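Local coordinates for fructose-bisphosphate aldolase (Slackia heliotrinireducens, PDB 4MOZ), which belongs to the DeoC/LacD family of aldolases and folds as a closed parallel beta/alpha barrel, in an assembly of five chains, at residues C[39-53]-C[265-277]. Sequence-based numbering, arbitrary orientation.
Sequences LFACDQKVEHLNGDF and SGNATGRNIHQRS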
ATOM      1  N   LEU C  39     -10.523 -18.413 -28.063  1.00 25.95           N
ATOM      2  CA  LEU C  39     -10.956 -17.916 -26.759  1.00 26.42           C
ATOM      3  C   LEU C  39     -12.378 -17.360 -26.806  1.00 25.84           C
ATOM      4  O   LEU C  39     -12.674 -16.440 -27.575  1.00 26.99           O
ATOM      5  CB  LEU C  39      -9.973 -16.858 -26.230  1.00 26.98           C
ATOM      6  CG  LEU C  39     -10.221 -16.285 -24.825  1.00 28.06           C
ATOM      7  CD1 LEU C  39      -8.911 -15.997 -24.109  1.00 28.02           C
ATOM      8  CD2 LEU C  39     -11.106 -15.039 -24.850  1.00 26.53           C
ATOM      9  N   PHE C  40     -13.247 -17.927 -25.978  1.00 23.96           N
ATOM     10  CA  PHE C  40     -14.607 -17.429 -25.816  1.00 26.24           C
ATOM     11  C   PHE C  40     -14.639 -16.493 -24.603  1.00 26.43           C
ATOM     12  O   PHE C  40     -14.538 -16.933 -23.449  1.00 26.78           O
ATOM     13  CB  PHE C  40     -15.582 -18.607 -25.684  1.00 25.46           C
ATOM     14  CG  PHE C  40     -17.021 -18.213 -25.456  1.00 25.30           C
ATOM     15  CD1 PHE C  40     -17.572 -17.082 -26.062  1.00 24.76           C
ATOM     16  CD2 PHE C  40     -17.842 -19.007 -24.656  1.00 26.69           C
ATOM     17  CE1 PHE C  40     -18.896 -16.736 -25.852  1.00 25.24           C
ATOM     18  CE2 PHE C  40     -19.175 -18.669 -24.446  1.00 26.38           C
ATOM     19  CZ  PHE C  40     -19.701 -17.531 -25.045  1.00 26.83           C
ATOM     20  N   ALA C  41     -14.754 -15.195 -24.889  1.00 25.89           N
ATOM     21  CA  ALA C  41     -14.713 -14.153 -23.869  1.00 27.18           C
ATOM     22  C   ALA C  41     -16.080 -13.936 -23.216  1.00 28.23           C
ATOM     23  O   ALA C  41     -17.061 -13.601 -23.888  1.00 28.10           O
ATOM     24  CB  ALA C  41     -14.181 -12.853 -24.463  1.00 24.81           C
ATOM     25  N   CYS C  42     -16.127 -14.130 -21.901  1.00 30.58           N
ATOM     26  CA  CYS C  42     -17.360 -14.007 -21.123  1.00 31.49           C
ATOM     27  C   CYS C  42     -17.170 -13.096 -19.910  1.00 29.99           C
ATOM     28  O   CYS C  42     -17.786 -13.303 -18.865  1.00 30.16           O
ATOM     29  CB  CYS C  42     -17.827 -15.391 -20.659  1.00 31.23           C
ATOM     30  SG  CYS C  42     -18.231 -16.536 -21.997  1.00 33.83           S
ATOM     31  N   ASP C  43     -16.321 -12.084 -20.061  1.00 30.19           N
ATOM     32  CA  ASP C  43     -15.957 -11.197 -18.961  1.00 28.92           C
ATOM     33  C   ASP C  43     -16.648  -9.831 -19.035  1.00 28.34           C
ATOM     34  O   ASP C  43     -16.454  -8.985 -18.159  1.00 29.73           O
ATOM     35  CB  ASP C  43     -14.437 -11.011 -18.931  1.00 30.22           C
ATOM     36  CG  ASP C  43     -13.905 -10.303 -20.177  1.00 32.36           C
ATOM     37  OD1 ASP C  43     -14.290 -10.688 -21.304  1.00 32.41           O
ATOM     38  OD2 ASP C  43     -13.094  -9.364 -20.026  1.00 36.18           O
ATOM     39  N   GLN C  44     -17.460  -9.624 -20.068  1.00 27.92           N
ATOM     40  CA  GLN C  44     -18.048  -8.304 -20.341  1.00 29.21           C
ATOM     41  C   GLN C  44     -19.222  -7.870 -19.438  1.00 27.15           C
ATOM     42  O   GLN C  44     -19.681  -6.729 -19.536  1.00 25.76           O
ATOM     43  CB  GLN C  44     -18.412  -8.178 -21.826  1.00 32.82           C
ATOM     44  CG  GLN C  44     -17.202  -8.183 -22.758  1.00 38.54           C
ATOM     45  CD  GLN C  44     -17.570  -8.338 -24.228  1.00 42.35           C
ATOM     46  OE1 GLN C  44     -18.305  -9.253 -24.605  1.00 45.21           O
ATOM     47  NE2 GLN C  44     -17.049  -7.446 -25.068  1.00 47.97           N
ATOM     48  N   LYS C  45     -19.697  -8.754 -18.557  1.00 26.65           N
ATOM     49  CA  LYS C  45     -20.732  -8.369 -17.584  1.00 28.04           C
ATOM     50  C   LYS C  45     -20.236  -7.291 -16.616  1.00 28.33           C
ATOM     51  O   LYS C  45     -21.030  -6.486 -16.125  1.00 28.90           O
ATOM     52  CB  LYS C  45     -21.243  -9.566 -16.789  1.00 27.46           C
ATOM     53  CG  LYS C  45     -22.223 -10.452 -17.531  1.00 28.45           C
ATOM     54  CD  LYS C  45     -22.579 -11.693 -16.723  1.00 29.72           C
ATOM     55  CE  LYS C  45     -23.683 -11.414 -15.713  1.00 27.81           C
ATOM     56  NZ  LYS C  45     -24.961 -11.040 -16.378  1.00 27.73           N
ATOM     57  N   VAL C  46     -18.935  -7.289 -16.326  1.00 27.03           N
ATOM     58  CA  VAL C  46     -18.341  -6.198 -15.559  1.00 25.32           C
ATOM     59  C   VAL C  46     -17.933  -5.073 -16.510  1.00 24.24           C
ATOM     60  O   VAL C  46     -18.333  -3.926 -16.315  1.00 24.66           O
ATOM     61  CB  VAL C  46     -17.133  -6.635 -14.695  1.00 24.90           C
ATOM     62  CG1 VAL C  46     -16.665  -5.478 -13.827  1.00 23.61           C
ATOM     63  CG2 VAL C  46     -17.489  -7.824 -13.813  1.00 25.33           C
ATOM     64  N   GLU C  47     -17.165  -5.417 -17.547  1.00 23.21           N
ATOM     65  CA  GLU C  47     -16.599  -4.430 -18.478  1.00 25.26           C
ATOM     66  C   GLU C  47     -17.617  -3.440 -19.054  1.00 26.21           C
ATOM     67  O   GLU C  47     -17.384  -2.231 -19.041  1.00 25.51           O
ATOM     68  CB  GLU C  47     -15.828  -5.119 -19.610  1.00 26.58           C
ATOM     69  CG  GLU C  47     -14.621  -5.930 -19.157  1.00 27.44           C
ATOM     70  CD  GLU C  47     -13.555  -5.092 -18.474  1.00 29.48           C
ATOM     71  OE1 GLU C  47     -13.261  -3.975 -18.960  1.00 30.63           O
ATOM     72  OE2 GLU C  47     -13.001  -5.557 -17.454  1.00 29.33           O
ATOM     73  N   HIS C  48     -18.734  -3.951 -19.565  1.00 26.70           N
ATOM     74  CA  HIS C  48     -19.747  -3.092 -20.176  1.00 29.54           C
ATOM     75  C   HIS C  48     -21.054  -3.169 -19.443  1.00 29.19           C
ATOM     76  O   HIS C  48     -22.093  -2.753 -19.963  1.00 29.70           O
ATOM     77  CB  HIS C  48     -19.929  -3.440 -21.652  1.00 31.11           C
ATOM     78  CG  HIS C  48     -18.661  -3.336 -22.461  1.00 35.17           C
ATOM     79  ND1 HIS C  48     -18.228  -4.327 -23.259  1.00 38.08           N
ATOM     80  CD2 HIS C  48     -17.714  -2.317 -22.552  1.00 34.88           C
ATOM     81  CE1 HIS C  48     -17.072  -3.961 -23.841  1.00 37.96           C
ATOM     82  NE2 HIS C  48     -16.758  -2.732 -23.407  1.00 34.94           N
ATOM     83  N   LEU C  49     -21.004  -3.694 -18.221  1.00 27.78           N
ATOM     84  CA  LEU C  49     -22.194  -3.903 -17.395  1.00 29.46           C
ATOM     85  C   LEU C  49     -23.205  -4.805 -18.103  1.00 30.15           C
ATOM     86  O   LEU C  49     -22.837  -5.886 -18.566  1.00 35.11           O
ATOM     87  CB  LEU C  49     -22.803  -2.566 -16.937  1.00 28.99           C
ATOM     88  CG  LEU C  49     -21.956  -1.758 -15.944  1.00 30.61           C
ATOM     89  CD1 LEU C  49     -22.639  -0.449 -15.579  1.00 31.09           C
ATOM     90  CD2 LEU C  49     -21.641  -2.563 -14.687  1.00 29.43           C
ATOM     91  N   ASN C  50     -24.460  -4.379 -18.194  1.00 27.27           N
ATOM     92  CA  ASN C  50     -25.474  -5.188 -18.862  1.00 30.00           C
ATOM     93  C   ASN C  50     -25.673  -4.779 -20.324  1.00 31.73           C
ATOM     94  O   ASN C  50     -26.570  -5.283 -21.002  1.00 33.66           O
ATOM     95  CB  ASN C  50     -26.802  -5.144 -18.091  1.00 30.82           C
ATOM     96  CG  ASN C  50     -27.617  -6.416 -18.255  1.00 29.62           C
ATOM     97  OD1 ASN C  50     -27.067  -7.519 -18.289  1.00 28.43           O
ATOM     98  ND2 ASN C  50     -28.941  -6.271 -18.355  1.00 26.74           N
ATOM     99  N   GLY C  51     -24.820  -3.874 -20.803  1.00 32.43           N
ATOM    100  CA  GLY C  51     -24.889  -3.359 -22.174  1.00 34.98           C
ATOM    101  C   GLY C  51     -24.756  -4.394 -23.284  1.00 33.45           C
ATOM    102  O   GLY C  51     -25.387  -4.267 -24.332  1.00 33.88           O
ATOM    103  N   ASP C  52     -23.937  -5.419 -23.060  1.00 32.69           N
ATOM    104  CA  ASP C  52     -23.745  -6.468 -24.060  1.00 33.00           C
ATOM    105  C   ASP C  52     -24.718  -7.641 -23.928  1.00 33.47           C
ATOM    106  O   ASP C  52     -24.673  -8.570 -24.738  1.00 34.19           O
ATOM    107  CB  ASP C  52     -22.306  -6.998 -24.017  1.00 32.78           C
ATOM    108  CG  ASP C  52     -21.276  -5.926 -24.316  1.00 33.92           C
ATOM    109  OD1 ASP C  52     -21.589  -4.962 -25.052  1.00 31.86           O
ATOM    110  OD2 ASP C  52     -20.140  -6.058 -23.813  1.00 37.35           O
ATOM    111  N   PHE C  53     -25.596  -7.606 -22.926  1.00 31.91           N
ATOM    112  CA  PHE C  53     -26.408  -8.784 -22.601  1.00 31.00           C
ATOM    113  C   PHE C  53     -27.921  -8.578 -22.659  1.00 31.59           C
ATOM    114  O   PHE C  53     -28.677  -9.544 -22.578  1.00 32.19           O
ATOM    115  CB  PHE C  53     -25.988  -9.357 -21.246  1.00 29.23           C
ATOM    116  CG  PHE C  53     -24.549  -9.773 -21.198  1.00 29.98           C
ATOM    117  CD1 PHE C  53     -23.549  -8.844 -20.909  1.00 30.29           C
ATOM    118  CD2 PHE C  53     -24.187 -11.087 -21.463  1.00 29.98           C
ATOM    119  CE1 PHE C  53     -22.214  -9.222 -20.883  1.00 28.77           C
ATOM    120  CE2 PHE C  53     -22.853 -11.474 -21.429  1.00 31.39           C
ATOM    121  CZ  PHE C  53     -21.866 -10.540 -21.140  1.00 30.55           C
ATOM    122  N   SER C 265      -2.033 -16.382 -33.696  1.00 27.66           N
ATOM    123  CA  SER C 265      -2.061 -17.748 -33.181  1.00 28.35           C
ATOM    124  C   SER C 265      -3.442 -18.111 -32.641  1.00 28.87           C
ATOM    125  O   SER C 265      -3.608 -19.111 -31.934  1.00 29.79           O
ATOM    126  CB  SER C 265      -1.018 -17.924 -32.082  1.00 27.63           C
ATOM    127  OG  SER C 265       0.284 -17.940 -32.629  1.00 34.78           O
ATOM    128  N   GLY C 266      -4.434 -17.292 -32.971  1.00 28.80           N
ATOM    129  CA  GLY C 266      -5.800 -17.562 -32.569  1.00 29.72           C
ATOM    130  C   GLY C 266      -6.673 -16.330 -32.555  1.00 31.35           C
ATOM    131  O   GLY C 266      -6.359 -15.324 -33.191  1.00 34.50           O
ATOM    132  N   ASN C 267      -7.778 -16.419 -31.824  1.00 30.37           N
ATOM    133  CA  ASN C 267      -8.749 -15.333 -31.747  1.00 29.62           C
ATOM    134  C   ASN C 267      -9.474 -15.286 -30.403  1.00 26.50           C
ATOM    135  O   ASN C 267      -9.482 -16.272 -29.659  1.00 26.12           O
ATOM    136  CB  ASN C 267      -9.759 -15.432 -32.895  1.00 30.49           C
ATOM    137  CG  ASN C 267     -10.146 -16.866 -33.213  1.00 35.61           C
ATOM    138  OD1 ASN C 267     -10.700 -17.587 -32.372  1.00 31.38           O
ATOM    139  ND2 ASN C 267      -9.849 -17.293 -34.439  1.00 38.46           N
ATOM    140  N   ALA C 268     -10.054 -14.125 -30.098  1.00 25.62           N
ATOM    141  CA  ALA C 268     -10.889 -13.941 -28.917  1.00 25.87           C
ATOM    142  C   ALA C 268     -12.209 -13.312 -29.341  1.00 26.76           C
ATOM    143  O   ALA C 268     -12.226 -12.242 -29.960  1.00 28.35           O
ATOM    144  CB  ALA C 268     -10.182 -13.069 -27.892  1.00 23.99           C
ATOM    145  N   THR C 269     -13.309 -13.984 -29.016  1.00 27.14           N
ATOM    146  CA  THR C 269     -14.639 -13.536 -29.420  1.00 28.38           C
ATOM    147  C   THR C 269     -15.583 -13.570 -28.230  1.00 28.17           C
ATOM    148  O   THR C 269     -15.633 -14.558 -27.486  1.00 28.00           O
ATOM    149  CB  THR C 269     -15.216 -14.405 -30.559  1.00 29.46           C
ATOM    150  OG1 THR C 269     -14.215 -14.621 -31.561  1.00 30.70           O
ATOM    151  CG2 THR C 269     -16.437 -13.737 -31.203  1.00 28.75           C
ATOM    152  N   GLY C 270     -16.327 -12.481 -28.064  1.00 28.34           N
ATOM    153  CA  GLY C 270     -17.253 -12.336 -26.953  1.00 29.37           C
ATOM    154  C   GLY C 270     -18.678 -12.144 -27.419  1.00 30.87           C
ATOM    155  O   GLY C 270     -19.366 -13.113 -27.746  1.00 31.00           O
ATOM    156  N   ARG C 271     -19.113 -10.887 -27.469  1.00 32.68           N
ATOM    157  CA  ARG C 271     -20.519 -10.565 -27.721  1.00 34.07           C
ATOM    158  C   ARG C 271     -21.048 -11.025 -29.074  1.00 34.09           C
ATOM    159  O   ARG C 271     -22.237 -11.319 -29.203  1.00 34.98           O
ATOM    160  CB  ARG C 271     -20.804  -9.076 -27.488  1.00 35.12           C
ATOM    161  CG  ARG C 271     -20.086  -8.130 -28.429  1.00 37.68           C
ATOM    162  CD  ARG C 271     -20.054  -6.736 -27.838  1.00 41.19           C
ATOM    163  NE  ARG C 271     -19.056  -5.899 -28.494  1.00 47.87           N
ATOM    164  CZ  ARG C 271     -18.660  -4.709 -28.052  1.00 49.33           C
ATOM    165  NH1 ARG C 271     -17.742  -4.029 -28.727  1.00 55.19           N
ATOM    166  NH2 ARG C 271     -19.173  -4.195 -26.937  1.00 44.73           N
ATOM    167  N   ASN C 272     -20.174 -11.109 -30.074  1.00 34.60           N
ATOM    168  CA  ASN C 272     -20.582 -11.601 -31.384  1.00 35.48           C
ATOM    169  C   ASN C 272     -21.159 -13.014 -31.293  1.00 32.91           C
ATOM    170  O   ASN C 272     -22.051 -13.379 -32.057  1.00 34.59           O
ATOM    171  CB  ASN C 272     -19.428 -11.550 -32.385  1.00 39.62           C
ATOM    172  CG  ASN C 272     -19.910 -11.497 -33.828  1.00 46.14           C
ATOM    173  OD1 ASN C 272     -21.092 -11.267 -34.098  1.00 53.11           O
ATOM    174  ND2 ASN C 272     -18.996 -11.706 -34.763  1.00 46.10           N
ATOM    175  N   ILE C 273     -20.656 -13.795 -30.341  1.00 29.67           N
ATOM    176  CA  ILE C 273     -21.212 -15.112 -30.066  1.00 27.93           C
ATOM    177  C   ILE C 273     -22.460 -15.022 -29.180  1.00 29.58           C
ATOM    178  O   ILE C 273     -23.555 -15.413 -29.602  1.00 26.60           O
ATOM    179  CB  ILE C 273     -20.176 -16.051 -29.411  1.00 26.91           C
ATOM    180  CG1 ILE C 273     -19.043 -16.375 -30.392  1.00 27.04           C
ATOM    181  CG2 ILE C 273     -20.850 -17.326 -28.930  1.00 25.02           C
ATOM    182  CD1 ILE C 273     -17.809 -16.975 -29.737  1.00 25.82           C
ATOM    183  N   HIS C 274     -22.300 -14.492 -27.964  1.00 29.69           N
ATOM    184  CA  HIS C 274     -23.342 -14.628 -26.948  1.00 29.27           C
ATOM    185  C   HIS C 274     -24.587 -13.802 -27.140  1.00 28.04           C
ATOM    186  O   HIS C 274     -25.618 -14.132 -26.568  1.00 29.47           O
ATOM    187  CB  HIS C 274     -22.789 -14.509 -25.521  1.00 29.48           C
ATOM    188  CG  HIS C 274     -22.204 -13.153 -25.182  1.00 30.52           C
ATOM    189  ND1 HIS C 274     -22.955 -12.033 -25.093  1.00 29.18           N
ATOM    190  CD2 HIS C 274     -20.897 -12.776 -24.867  1.00 30.05           C
ATOM    191  CE1 HIS C 274     -22.169 -10.994 -24.763  1.00 31.58           C
ATOM    192  NE2 HIS C 274     -20.908 -11.450 -24.625  1.00 33.18           N
ATOM    193  N   GLN C 275     -24.525 -12.756 -27.964  1.00 28.53           N
ATOM    194  CA  GLN C 275     -25.730 -11.964 -28.285  1.00 29.81           C
ATOM    195  C   GLN C 275     -26.732 -12.695 -29.196  1.00 31.53           C
ATOM    196  O   GLN C 275     -27.866 -12.240 -29.376  1.00 34.92           O
ATOM    197  CB  GLN C 275     -25.361 -10.604 -28.875  1.00 27.58           C
ATOM    198  CG  GLN C 275     -24.721  -9.671 -27.859  1.00 31.34           C
ATOM    199  CD  GLN C 275     -24.310  -8.333 -28.437  1.00 31.99           C
ATOM    200  OE1 GLN C 275     -24.347  -8.120 -29.648  1.00 34.49           O
ATOM    201  NE2 GLN C 275     -23.909  -7.420 -27.564  1.00 32.59           N
ATOM    202  N   ARG C 276     -26.311 -13.827 -29.754  1.00 30.47           N
ATOM    203  CA  ARG C 276     -27.162 -14.646 -30.611  1.00 33.35           C
ATOM    204  C   ARG C 276     -27.907 -15.688 -29.784  1.00 32.63           C
ATOM    205  O   ARG C 276     -27.526 -15.971 -28.645  1.00 34.98           O
ATOM    206  CB  ARG C 276     -26.318 -15.341 -31.685  1.00 33.62           C
ATOM    207  CG  ARG C 276     -25.637 -14.388 -32.649  1.00 34.27           C
ATOM    208  CD  ARG C 276     -24.586 -15.104 -33.480  1.00 35.41           C
ATOM    209  NE  ARG C 276     -23.682 -14.156 -34.125  1.00 36.35           N
ATOM    210  CZ  ARG C 276     -23.851 -13.647 -35.344  1.00 35.54           C
ATOM    211  NH1 ARG C 276     -22.964 -12.789 -35.823  1.00 36.00           N
ATOM    212  NH2 ARG C 276     -24.896 -13.990 -36.085  1.00 34.84           N
ATOM    213  N   SER C 277     -28.963 -16.257 -30.361  1.00 31.20           N
ATOM    214  CA  SER C 277     -29.693 -17.361 -29.739  1.00 32.68           C
ATOM    215  C   SER C 277     -28.756 -18.546 -29.549  1.00 33.58           C
ATOM    216  O   SER C 277     -27.763 -18.671 -30.265  1.00 35.09           O
ATOM    217  CB  SER C 277     -30.881 -17.777 -30.609  1.00 36.29           C
ATOM    218  OG  SER C 277     -30.439 -18.356 -31.828  1.00 37.28           O
TER
HETATM  219  O   HOH W   1     -12.618 -16.908 -30.791  1.00 30.65           O
HETATM  220  O   HOH W   2     -18.434 -11.210 -22.729  1.00 33.65           O
HETATM  221  O   HOH W   3     -16.880  -8.700 -27.619  1.00 37.52           O
HETATM  222  O   HOH W   4     -23.144  -4.748 -27.499  1.00 31.21           O
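N267 meets L39 through the backbone, where the last barrel strand pairs with the first. L39 N donates to N267 O (2.9 Å), and T269 N returns to L39 O. A41 N then bonds T269 O at 2.8 Å. A water joins L39 O, N267 OD1 and T269 OG1, while N267 ND2 bonds T292. A268 CB touches L39 CD2 on one face of the sheet. F40 and T269 point to the other face. G270 follows, in the N-cap position of helix 271-274, with its CA against A41 O.

R271 runs extended across D52 to a salt bridge, NH2 to OD1 at 3.2 Å. The carboxylate stands nearly perpendicular to the guanidinium (89°) and is met from above its own plane. H48 positions this acid: H48 ND1 donates to D52 OD2 at 2.6 Å, on the syn side. Q44 NE2 sits over one guanidinium face, with its amide well tilted from that plane.

I273 packs on F40, CD1 to CD1 at 3.7 Å. CG of H274 sits between its backbone N and carbonyl carbon (chi1 64°), which folds the imidazole back over R271 CA. The other ring face forms an offset stack with F53, planes 5° apart. K45 CG covers the far face of F53. At the imidazole edge, H274 NE2 makes a weak bond to Q44 OE1 (3.4 Å), and a water links both atoms to A41 O. The stronger hold on the imidazole is at ND1, which bonds the D62 carboxylate. Q275 NE2 donates to D52 O at 3.1 Å, and a water bridges it to D52 OD1.

The contact closes the eight-stranded TIM barrel, pairing strand 37-41 with strand 266-269. Strand 79-82 continues the sheet beyond F40. Helix 278-294 packs on T269 and I273, and helix 66-74 covers F40 and H274.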